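Local coordinates for thrombospondin related anonymous protein (Plasmodium falciparum, PDB 4F1J) that probably mediates adhesion of the parasite through its extracellular region, of which this chain is the magnesium-binding von Willebrand factor A domain, at residues A[100-105]-A[133-138]; A[175-180]-A[189-194]; A[147-152]-A[182-187]. All blocks are in the same frame, centred on the assembly; numbering follows the deposited sequence.

Contact 1 of 3, residues A[100-105]-A[133-138]; sequences QVRKHL and LKESRK. With SO4 (sulfate ion), chain F.
R102 and E135 form a salt bridge between two neighbouring helices of the von Willebrand factor A domain, 94-106 and 129-141. The arginine grips the carboxylate side-on, giving one nitrogen to each oxygen. R102 NE donates to E135 OE1 over 2.6 Å with an N-H...O angle of 156°, meeting that oxygen on its syn side a little out of the carboxylate plane. The second bond, R102 NH2 to E135 OE2 at 2.8 Å, uses the syn lone pair but leaves the guanidinium plane obliquely. Both tilts are consistent with the 35° between the two planes, so the pairing is bidentate without being coplanar. R102 reaches across because its CG stands anti to the backbone N and its chain bends at chi3 (63°), while E135 folds back at chi2 to bring up its carboxylate.

K138 supplies the apolar part. Extended beyond CG, it slants across the arginine, with K138 CB against R102 CD (3.5 Å) and K138 CD over one guanidinium face, near the rim. The arrangement leaves R102 NH1 facing a sulfate ion, probably from the crystallisation liquor. Its bond to sulfate O2 is weak at 3.1 Å. A water accepts from K138 NZ at 2.8 Å and donates to sulfate O4 at 2.7 Å; its bond to R102 NH1 is weak. The anion, also held by R142 NE, would probably offset the charge of R102 and K138.

Nearer the helix backbones, contact is made through L139 of helix 129-141, touched by V101, R102 and L105. V101 continues inward onto Y11 and L13 of central strand 8-15, while L133 and S136 turn to helix 157-163.

Contact 2 of 3, residues A[175-180]-A[189-194]; sequences LYADSA and GPFMKA. With EDO (1,2-ethanediol), chain L.
L175 O accepts from V148 N on the adjacent strand and, without a hydrogen bond, also faces the edge of the F191 ring, near its plane, with L175 O 3.8 Å from F191 CE1. The latter approach sets the carbonyl's negative end against the C-H at CE1, probably a mildly favourable orientation.

The rest of the contact is apolar. A177 directs its methyl at helix 184-200, and A177 CB rests 3.5 Å from F191 CD1, obliquely to the ring. F191 carries its ring to the strand because CG stands anti to the backbone N (chi1 169°). The ring therefore bridges from the A177 methyl to the backbone of the preceding residue, where Y176 C is 4.0 Å from F191 CE1. It also meets the F149 ring edge-to-face and touches A147.

Alternation along strand 176-179 sends Y176 and D178 to the other side of the sheet. There Y176 OH makes a weak bond to D178 OD2 at 2.6 Å and is also bonded to N160 ND2 of helix 157-163. At the two ends of the segment, L175 N donates to O2 of a bound ethanediol over 3.0 Å, and S179 OG donates to A180 O at 2.8 Å.

This is the C-terminal helix packing on the edge strand of the Rossmann-like von Willebrand factor A sheet. No hydrogen bond crosses between 175-180 and 189-194; the strand backbone bonds instead to strand 145-151, through L175, A177 and S179. Between these two segments, attachment therefore probably rests on shape and on burial of the F191 ring, a fit in which a small methyl leaves the larger ring close to the strand backbone.

Contact 3 of 3, residues A[147-152]-A[182-187]; sequences AVFGIG and ENVKNV
Apolar contacts carry the meeting of F149 and I151 with V184 and V187, three of these four side chains being buried. F149 points from strand 145-151 at the weakly bonded start of helix 184-200, its ring set out from the strand by CG standing anti to the backbone N (chi1 -174°). The two valines take neighbouring parts of its outer end. V184 CG1 lies in the ring plane at the edge, 3.9 Å from F149 CE1. V187 CG1 comes obliquely to F149 CE2 at 3.6 Å. The same V184 methyl also touches I151 CG2 at 3.9 Å, so one branch touches both strand side chains.

The polar component is slight. V184 O stands 3.8 Å from F149 CZ, oblique to the ring, and is used within its own turn by V187 N at 3.2 Å; no hydrogen bond joins the two segments.

Other elements close the cluster: L32 of helix 22-38 touches F149, I151 and V184, while S179 of the edge strand meets F149 and both valines.

Strand and helix packing of this kind belongs to the Rossmann-like von Willebrand factor A fold, whose metal ion-dependent adhesion site lies at the C-terminal ends of the parallel strands. I151 is next to that site, its side chain about 4 Å from that of the magnesium ligand D123.

How the contacts relate
Contacts 2 and 3 form one continuous region, with centres about 7 Å apart: both use helix 184-200, and their strands pair directly, A177 O lying 2.9 Å from G150 N and S179 O 2.9 Å from G152 N. Contact 1 lies on the opposite side of the chain's centre, its centre about 22 Å from that of contact 2 and 24 Å from that of contact 3. Each side approaches a different magnesium. The E135 side chain of contact 1 is about 6 Å from the ion of the S95-D131 site, whereas contact 3 adjoins the site of S17, S19 and D123. In contact 2 the Y176 side chain is about 10 Å from that of D123.

Contact 1 of 3, residues A[100-105]-A[133-138]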
loop_
_atom_site.group_PDB
_atom_site.type_symbol
_atom_site.label_atom_id
_atom_site.label_comp_id
_atom_site.label_asym_id
_atom_site.label_seq_id
_atom_site.Cartn_x
_atom_site.Cartn_y
_atom_site.Cartn_z
ATOM N N GLN A 100 -1.179 -0.012 12.402
ATOM C CA GLN A 100 0.222 -0.477 12.527
ATOM C C GLN A 100 1.175 0.595 12.043
ATOM O O GLN A 100 2.256 0.782 12.627
ATOM C CB GLN A 100 0.450 -1.768 11.765
ATOM C CG GLN A 100 -0.444 -2.934 12.221
ATOM C CD GLN A 100 -0.592 -3.044 13.721
ATOM O OE1 GLN A 100 0.399 -3.175 14.454
ATOM N NE2 GLN A 100 -1.827 -2.945 14.209
ATOM N N VAL A 101 0.782 1.310 10.987
ATOM C CA VAL A 101 1.587 2.441 10.512
ATOM C C VAL A 101 1.677 3.528 11.594
ATOM O O VAL A 101 2.759 4.028 11.898
ATOM C CB VAL A 101 1.053 3.021 9.228
ATOM C CG1 VAL A 101 1.828 4.286 8.848
ATOM C CG2 VAL A 101 1.139 1.960 8.106
ATOM N N ARG A 102 0.534 3.880 12.180
ATOM C CA ARG A 102 0.528 4.902 13.217
ATOM C C ARG A 102 1.351 4.465 14.418
ATOM O O ARG A 102 1.922 5.304 15.079
ATOM C CB ARG A 102 -0.915 5.246 13.607
ATOM C CG ARG A 102 -1.066 6.459 14.553
ATOM C CD ARG A 102 -2.526 6.919 14.595
ATOM N NE ARG A 102 -3.407 5.902 15.146
ATOM C CZ ARG A 102 -3.776 5.819 16.418
ATOM N NH1 ARG A 102 -3.308 6.676 17.306
ATOM N NH2 ARG A 102 -4.603 4.855 16.809
ATOM N N LYS A 103 1.445 3.153 14.696
ATOM C CA LYS A 103 2.280 2.675 15.810
ATOM C C LYS A 103 3.765 2.921 15.506
ATOM O O LYS A 103 4.518 3.292 16.408
ATOM C CB LYS A 103 2.007 1.195 16.126
ATOM C CG LYS A 103 0.718 0.953 16.865
ATOM C CD LYS A 103 0.410 -0.536 16.909
ATOM N N HIS A 104 4.186 2.735 14.250
ATOM C CA HIS A 104 5.558 3.099 13.866
ATOM C C HIS A 104 5.823 4.568 14.185
ATOM O O HIS A 104 6.889 4.920 14.711
ATOM C CB HIS A 104 5.835 2.865 12.372
ATOM C CG HIS A 104 5.970 1.421 11.997
ATOM N ND1 HIS A 104 4.902 0.552 11.977
ATOM C CD2 HIS A 104 7.053 0.694 11.619
ATOM C CE1 HIS A 104 5.321 -0.647 11.598
ATOM N NE2 HIS A 104 6.622 -0.589 11.367
ATOM N N LEU A 105 4.867 5.431 13.860
ATOM C CA LEU A 105 5.050 6.878 14.045
ATOM C C LEU A 105 5.055 7.186 15.531
ATOM O O LEU A 105 5.935 7.918 16.014
ATOM C CB LEU A 105 3.955 7.672 13.329
ATOM C CG LEU A 105 3.823 7.337 11.831
ATOM C CD1 LEU A 105 2.741 8.164 11.128
ATOM C CD2 LEU A 105 5.157 7.488 11.136
ATOM N N LEU A 133 -11.246 5.869 8.248
ATOM C CA LEU A 133 -11.120 7.325 8.109
ATOM C C LEU A 133 -10.544 8.013 9.334
ATOM O O LEU A 133 -9.804 8.990 9.179
ATOM C CB LEU A 133 -12.459 7.954 7.699
ATOM C CG LEU A 133 -12.885 7.712 6.252
ATOM C CD1 LEU A 133 -14.316 8.219 6.021
ATOM C CD2 LEU A 133 -11.937 8.325 5.212
ATOM N N LYS A 134 -10.859 7.533 10.536
ATOM C CA LYS A 134 -10.292 8.046 11.772
ATOM C C LYS A 134 -8.771 7.818 11.850
ATOM O O LYS A 134 -7.998 8.750 12.105
ATOM C CB LYS A 134 -10.963 7.370 12.942
ATOM C CG LYS A 134 -10.476 7.774 14.277
ATOM C CD LYS A 134 -11.518 7.447 15.324
ATOM C CE LYS A 134 -10.889 7.281 16.674
ATOM N NZ LYS A 134 -11.925 7.040 17.700
ATOM N N GLU A 135 -8.349 6.576 11.620
ATOM C CA GLU A 135 -6.914 6.289 11.454
ATOM C C GLU A 135 -6.262 7.148 10.371
ATOM O O GLU A 135 -5.166 7.690 10.601
ATOM C CB GLU A 135 -6.653 4.793 11.178
ATOM C CG GLU A 135 -6.839 3.901 12.382
ATOM C CD GLU A 135 -5.885 4.208 13.533
ATOM O OE1 GLU A 135 -4.715 4.608 13.291
ATOM O OE2 GLU A 135 -6.317 4.037 14.692
ATOM N N SER A 136 -6.887 7.278 9.200
ATOM C CA SER A 136 -6.279 8.019 8.107
ATOM C C SER A 136 -6.070 9.493 8.489
ATOM O O SER A 136 -5.053 10.087 8.132
ATOM C CB SER A 136 -7.084 7.876 6.811
ATOM O OG SER A 136 -8.312 8.599 6.818
ATOM N N ARG A 137 -7.019 10.066 9.237
ATOM C CA ARG A 137 -6.876 11.458 9.732
ATOM C C ARG A 137 -5.691 11.612 10.660
ATOM O O ARG A 137 -4.951 12.595 10.580
ATOM C CB ARG A 137 -8.142 11.884 10.507
ATOM C CG ARG A 137 -7.980 13.202 11.276
ATOM N N LYS A 138 -5.542 10.658 11.568
ATOM C CA LYS A 138 -4.472 10.671 12.552
ATOM C C LYS A 138 -3.131 10.578 11.828
ATOM O O LYS A 138 -2.177 11.246 12.186
ATOM C CB LYS A 138 -4.613 9.543 13.563
ATOM C CG LYS A 138 -5.742 9.743 14.580
ATOM C CD LYS A 138 -5.837 8.603 15.569
ATOM C CE LYS A 138 -7.131 8.710 16.398
ATOM N NZ LYS A 138 -7.151 7.721 17.500
HETATM S S SO4 F . -1.799 9.770 17.505
HETATM O O1 SO4 F . -1.863 10.004 16.068
HETATM O O2 SO4 F . -0.936 8.627 17.794
HETATM O O3 SO4 F . -1.260 10.940 18.181
HETATM O O4 SO4 F . -3.150 9.542 18.010
HETATM O O HOH W 1 -5.106 8.204 19.286
#

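Contact 2 of 3, residues A[175-180]-A[189-194]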
loop_
_atom_site.group_PDB
_atom_site.type_symbol
_atom_site.label_atom_id
_atom_site.label_comp_id
_atom_site.label_asym_id
_atom_site.label_seq_id
_atom_site.Cartn_x
_atom_site.Cartn_y
_atom_site.Cartn_z
ATOM N N LEU A 175 -3.164 10.426 -6.348
ATOM C CA LEU A 175 -2.960 9.398 -5.319
ATOM C C LEU A 175 -3.931 8.220 -5.415
ATOM O O LEU A 175 -3.955 7.389 -4.519
ATOM C CB LEU A 175 -3.055 10.015 -3.922
ATOM C CG LEU A 175 -1.919 11.001 -3.594
ATOM C CD1 LEU A 175 -2.137 11.584 -2.213
ATOM C CD2 LEU A 175 -0.560 10.328 -3.677
ATOM N N TYR A 176 -4.687 8.146 -6.508
ATOM C CA TYR A 176 -5.622 7.064 -6.712
ATOM C C TYR A 176 -5.564 6.511 -8.141
ATOM O O TYR A 176 -5.503 7.265 -9.100
ATOM C CB TYR A 176 -7.051 7.511 -6.374
ATOM C CG TYR A 176 -8.042 6.398 -6.592
ATOM C CD1 TYR A 176 -7.964 5.226 -5.850
ATOM C CD2 TYR A 176 -9.032 6.479 -7.577
ATOM C CE1 TYR A 176 -8.838 4.158 -6.073
ATOM C CE2 TYR A 176 -9.932 5.435 -7.780
ATOM C CZ TYR A 176 -9.833 4.277 -7.034
ATOM O OH TYR A 176 -10.728 3.236 -7.234
ATOM N N ALA A 177 -5.598 5.194 -8.269
ATOM C CA ALA A 177 -5.855 4.545 -9.543
ATOM C C ALA A 177 -6.602 3.261 -9.272
ATOM O O ALA A 177 -6.594 2.742 -8.146
ATOM C CB ALA A 177 -4.531 4.284 -10.298
ATOM N N ASP A 178 -7.260 2.746 -10.303
ATOM C CA ASP A 178 -7.828 1.416 -10.205
ATOM C C ASP A 178 -7.651 0.637 -11.514
ATOM O O ASP A 178 -7.243 1.191 -12.551
ATOM C CB ASP A 178 -9.267 1.444 -9.649
ATOM C CG ASP A 178 -10.220 2.310 -10.450
ATOM O OD1 ASP A 178 -10.145 2.306 -11.713
ATOM O OD2 ASP A 178 -11.082 2.966 -9.824
ATOM N N SER A 179 -7.942 -0.661 -11.438
ATOM C CA SER A 179 -7.681 -1.600 -12.532
ATOM C C SER A 179 -8.527 -2.855 -12.409
ATOM O O SER A 179 -8.832 -3.305 -11.307
ATOM C CB SER A 179 -6.217 -2.032 -12.510
ATOM O OG SER A 179 -5.912 -2.895 -13.609
ATOM N N ALA A 180 -8.879 -3.438 -13.551
ATOM C CA ALA A 180 -9.419 -4.796 -13.579
ATOM C C ALA A 180 -8.282 -5.727 -13.242
ATOM O O ALA A 180 -7.121 -5.376 -13.475
ATOM C CB ALA A 180 -9.999 -5.119 -14.962
ATOM N N GLY A 189 2.753 0.994 -12.835
ATOM C CA GLY A 189 3.861 1.915 -13.146
ATOM C C GLY A 189 3.450 3.377 -13.194
ATOM O O GLY A 189 3.981 4.191 -12.440
ATOM N N PRO A 190 2.491 3.734 -14.080
ATOM C CA PRO A 190 1.953 5.090 -14.115
ATOM C C PRO A 190 1.423 5.572 -12.757
ATOM O O PRO A 190 1.620 6.726 -12.383
ATOM C CB PRO A 190 0.829 4.971 -15.139
ATOM C CG PRO A 190 1.306 3.898 -16.070
ATOM C CD PRO A 190 1.918 2.896 -15.156
ATOM N N PHE A 191 0.775 4.679 -12.015
ATOM C CA PHE A 191 0.297 5.017 -10.671
ATOM C C PHE A 191 1.458 5.419 -9.746
ATOM O O PHE A 191 1.420 6.480 -9.118
ATOM C CB PHE A 191 -0.524 3.850 -10.098
ATOM C CG PHE A 191 -0.855 3.981 -8.622
ATOM C CD1 PHE A 191 -1.813 4.897 -8.167
ATOM C CD2 PHE A 191 -0.244 3.162 -7.701
ATOM C CE1 PHE A 191 -2.120 4.994 -6.805
ATOM C CE2 PHE A 191 -0.557 3.262 -6.337
ATOM C CZ PHE A 191 -1.504 4.170 -5.908
ATOM N N MET A 192 2.480 4.577 -9.650
ATOM C CA MET A 192 3.582 4.843 -8.731
ATOM C C MET A 192 4.363 6.098 -9.165
ATOM O O MET A 192 4.836 6.879 -8.329
ATOM C CB MET A 192 4.519 3.640 -8.649
ATOM C CG MET A 192 3.971 2.457 -7.915
ATOM S SD MET A 192 3.222 2.813 -6.292
ATOM C CE MET A 192 4.685 3.194 -5.341
ATOM N N LYS A 193 4.464 6.309 -10.472
ATOM C CA LYS A 193 5.079 7.542 -10.974
ATOM C C LYS A 193 4.329 8.771 -10.488
ATOM O O LYS A 193 4.951 9.702 -9.943
ATOM C CB LYS A 193 5.175 7.541 -12.497
ATOM C CG LYS A 193 6.001 8.712 -13.023
ATOM C CD LYS A 193 6.054 8.713 -14.536
ATOM C CE LYS A 193 7.010 9.781 -15.051
ATOM N NZ LYS A 193 7.335 9.492 -16.495
ATOM N N ALA A 194 3.005 8.744 -10.609
ATOM C CA ALA A 194 2.128 9.849 -10.189
ATOM C C ALA A 194 2.186 10.067 -8.685
ATOM O O ALA A 194 2.276 11.192 -8.216
ATOM C CB ALA A 194 0.712 9.581 -10.606
HETATM C C1 EDO L . -3.150 15.118 -6.475
HETATM O O1 EDO L . -4.142 14.997 -7.497
HETATM C C2 EDO L . -3.543 14.472 -5.147
HETATM O O2 EDO L . -3.928 13.096 -5.264
#

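Contact 3 of 3, residues A[147-152]-A[182-187]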
loop_
_atom_site.group_PDB
_atom_site.type_symbol
_atom_site.label_atom_id
_atom_site.label_comp_id
_atom_site.label_asym_id
_atom_site.label_seq_id
_atom_site.Cartn_x
_atom_site.Cartn_y
_atom_site.Cartn_z
ATOM N N ALA A 147 -1.973 6.716 -0.572
ATOM C CA ALA A 147 -2.342 6.391 -1.949
ATOM C C ALA A 147 -3.086 5.070 -1.963
ATOM O O ALA A 147 -2.810 4.212 -1.142
ATOM C CB ALA A 147 -1.095 6.326 -2.848
ATOM N N VAL A 148 -4.009 4.910 -2.905
ATOM C CA VAL A 148 -4.784 3.686 -3.029
ATOM C C VAL A 148 -4.835 3.200 -4.477
ATOM O O VAL A 148 -5.150 3.950 -5.409
ATOM C CB VAL A 148 -6.237 3.851 -2.524
ATOM C CG1 VAL A 148 -7.050 2.578 -2.798
ATOM C CG2 VAL A 148 -6.277 4.185 -1.010
ATOM N N PHE A 149 -4.572 1.915 -4.644
ATOM C CA PHE A 149 -4.690 1.231 -5.938
ATOM C C PHE A 149 -5.819 0.218 -5.771
ATOM O O PHE A 149 -5.660 -0.792 -5.079
ATOM C CB PHE A 149 -3.363 0.545 -6.276
ATOM C CG PHE A 149 -3.302 -0.077 -7.662
ATOM C CD1 PHE A 149 -3.734 -1.382 -7.866
ATOM C CD2 PHE A 149 -2.773 0.629 -8.739
ATOM C CE1 PHE A 149 -3.651 -1.981 -9.114
ATOM C CE2 PHE A 149 -2.701 0.035 -10.004
ATOM C CZ PHE A 149 -3.123 -1.259 -10.187
ATOM N N GLY A 150 -6.955 0.498 -6.403
ATOM C CA GLY A 150 -8.146 -0.340 -6.295
ATOM C C GLY A 150 -8.224 -1.352 -7.409
ATOM O O GLY A 150 -7.862 -1.063 -8.547
ATOM N N ILE A 151 -8.725 -2.535 -7.087
ATOM C CA ILE A 151 -8.729 -3.650 -8.028
ATOM C C ILE A 151 -10.103 -4.297 -8.102
ATOM O O ILE A 151 -10.665 -4.675 -7.093
ATOM C CB ILE A 151 -7.747 -4.748 -7.628
ATOM C CG1 ILE A 151 -6.374 -4.156 -7.335
ATOM C CG2 ILE A 151 -7.657 -5.788 -8.741
ATOM C CD1 ILE A 151 -5.420 -5.102 -6.679
ATOM N N GLY A 152 -10.603 -4.455 -9.316
ATOM C CA GLY A 152 -11.793 -5.249 -9.542
ATOM C C GLY A 152 -13.055 -4.484 -9.243
ATOM O O GLY A 152 -13.052 -3.246 -9.058
ATOM N N GLU A 182 -7.003 -8.411 -14.570
ATOM C CA GLU A 182 -6.103 -8.813 -15.660
ATOM C C GLU A 182 -5.104 -7.727 -16.060
ATOM O O GLU A 182 -4.042 -8.057 -16.601
ATOM C CB GLU A 182 -6.902 -9.246 -16.888
ATOM C CG GLU A 182 -7.873 -8.221 -17.373
ATOM C CD GLU A 182 -9.284 -8.411 -16.844
ATOM O OE1 GLU A 182 -9.499 -8.794 -15.636
ATOM O OE2 GLU A 182 -10.197 -8.154 -17.671
ATOM N N ASN A 183 -5.420 -6.462 -15.744
ATOM C CA ASN A 183 -4.672 -5.311 -16.226
ATOM C C ASN A 183 -3.754 -4.655 -15.179
ATOM O O ASN A 183 -3.086 -3.668 -15.490
ATOM C CB ASN A 183 -5.669 -4.262 -16.745
ATOM C CG ASN A 183 -5.028 -3.200 -17.586
ATOM O OD1 ASN A 183 -5.349 -2.009 -17.448
ATOM N ND2 ASN A 183 -4.152 -3.605 -18.506
ATOM N N VAL A 184 -3.695 -5.213 -13.968
ATOM C CA VAL A 184 -3.006 -4.516 -12.859
ATOM C C VAL A 184 -1.553 -4.157 -13.159
ATOM O O VAL A 184 -1.100 -3.086 -12.773
ATOM C CB VAL A 184 -3.088 -5.270 -11.521
ATOM C CG1 VAL A 184 -4.546 -5.249 -11.023
ATOM C CG2 VAL A 184 -2.534 -6.673 -11.604
ATOM N N LYS A 185 -0.834 -5.011 -13.883
ATOM C CA LYS A 185 0.596 -4.742 -14.095
ATOM C C LYS A 185 0.841 -3.604 -15.093
ATOM O O LYS A 185 1.945 -3.051 -15.137
ATOM C CB LYS A 185 1.365 -6.014 -14.498
ATOM C CG LYS A 185 1.670 -6.933 -13.302
ATOM C CD LYS A 185 2.300 -8.251 -13.747
ATOM C CE LYS A 185 3.777 -8.091 -14.031
ATOM N NZ LYS A 185 4.340 -9.385 -14.498
ATOM N N ASN A 186 -0.180 -3.251 -15.876
ATOM C CA ASN A 186 -0.108 -2.105 -16.799
ATOM C C ASN A 186 -0.467 -0.767 -16.169
ATOM O O ASN A 186 -0.178 0.286 -16.740
ATOM C CB ASN A 186 -1.025 -2.344 -17.985
ATOM C CG ASN A 186 -0.694 -3.622 -18.723
ATOM O OD1 ASN A 186 -1.584 -4.436 -19.006
ATOM N ND2 ASN A 186 0.588 -3.812 -19.042
ATOM N N VAL A 187 -1.104 -0.801 -15.005
ATOM C CA VAL A 187 -1.585 0.425 -14.345
ATOM C C VAL A 187 -0.620 0.845 -13.220
ATOM O O VAL A 187 -0.508 2.027 -12.916
ATOM C CB VAL A 187 -3.039 0.259 -13.816
ATOM C CG1 VAL A 187 -3.542 1.584 -13.182
ATOM C CG2 VAL A 187 -3.975 -0.168 -14.956
#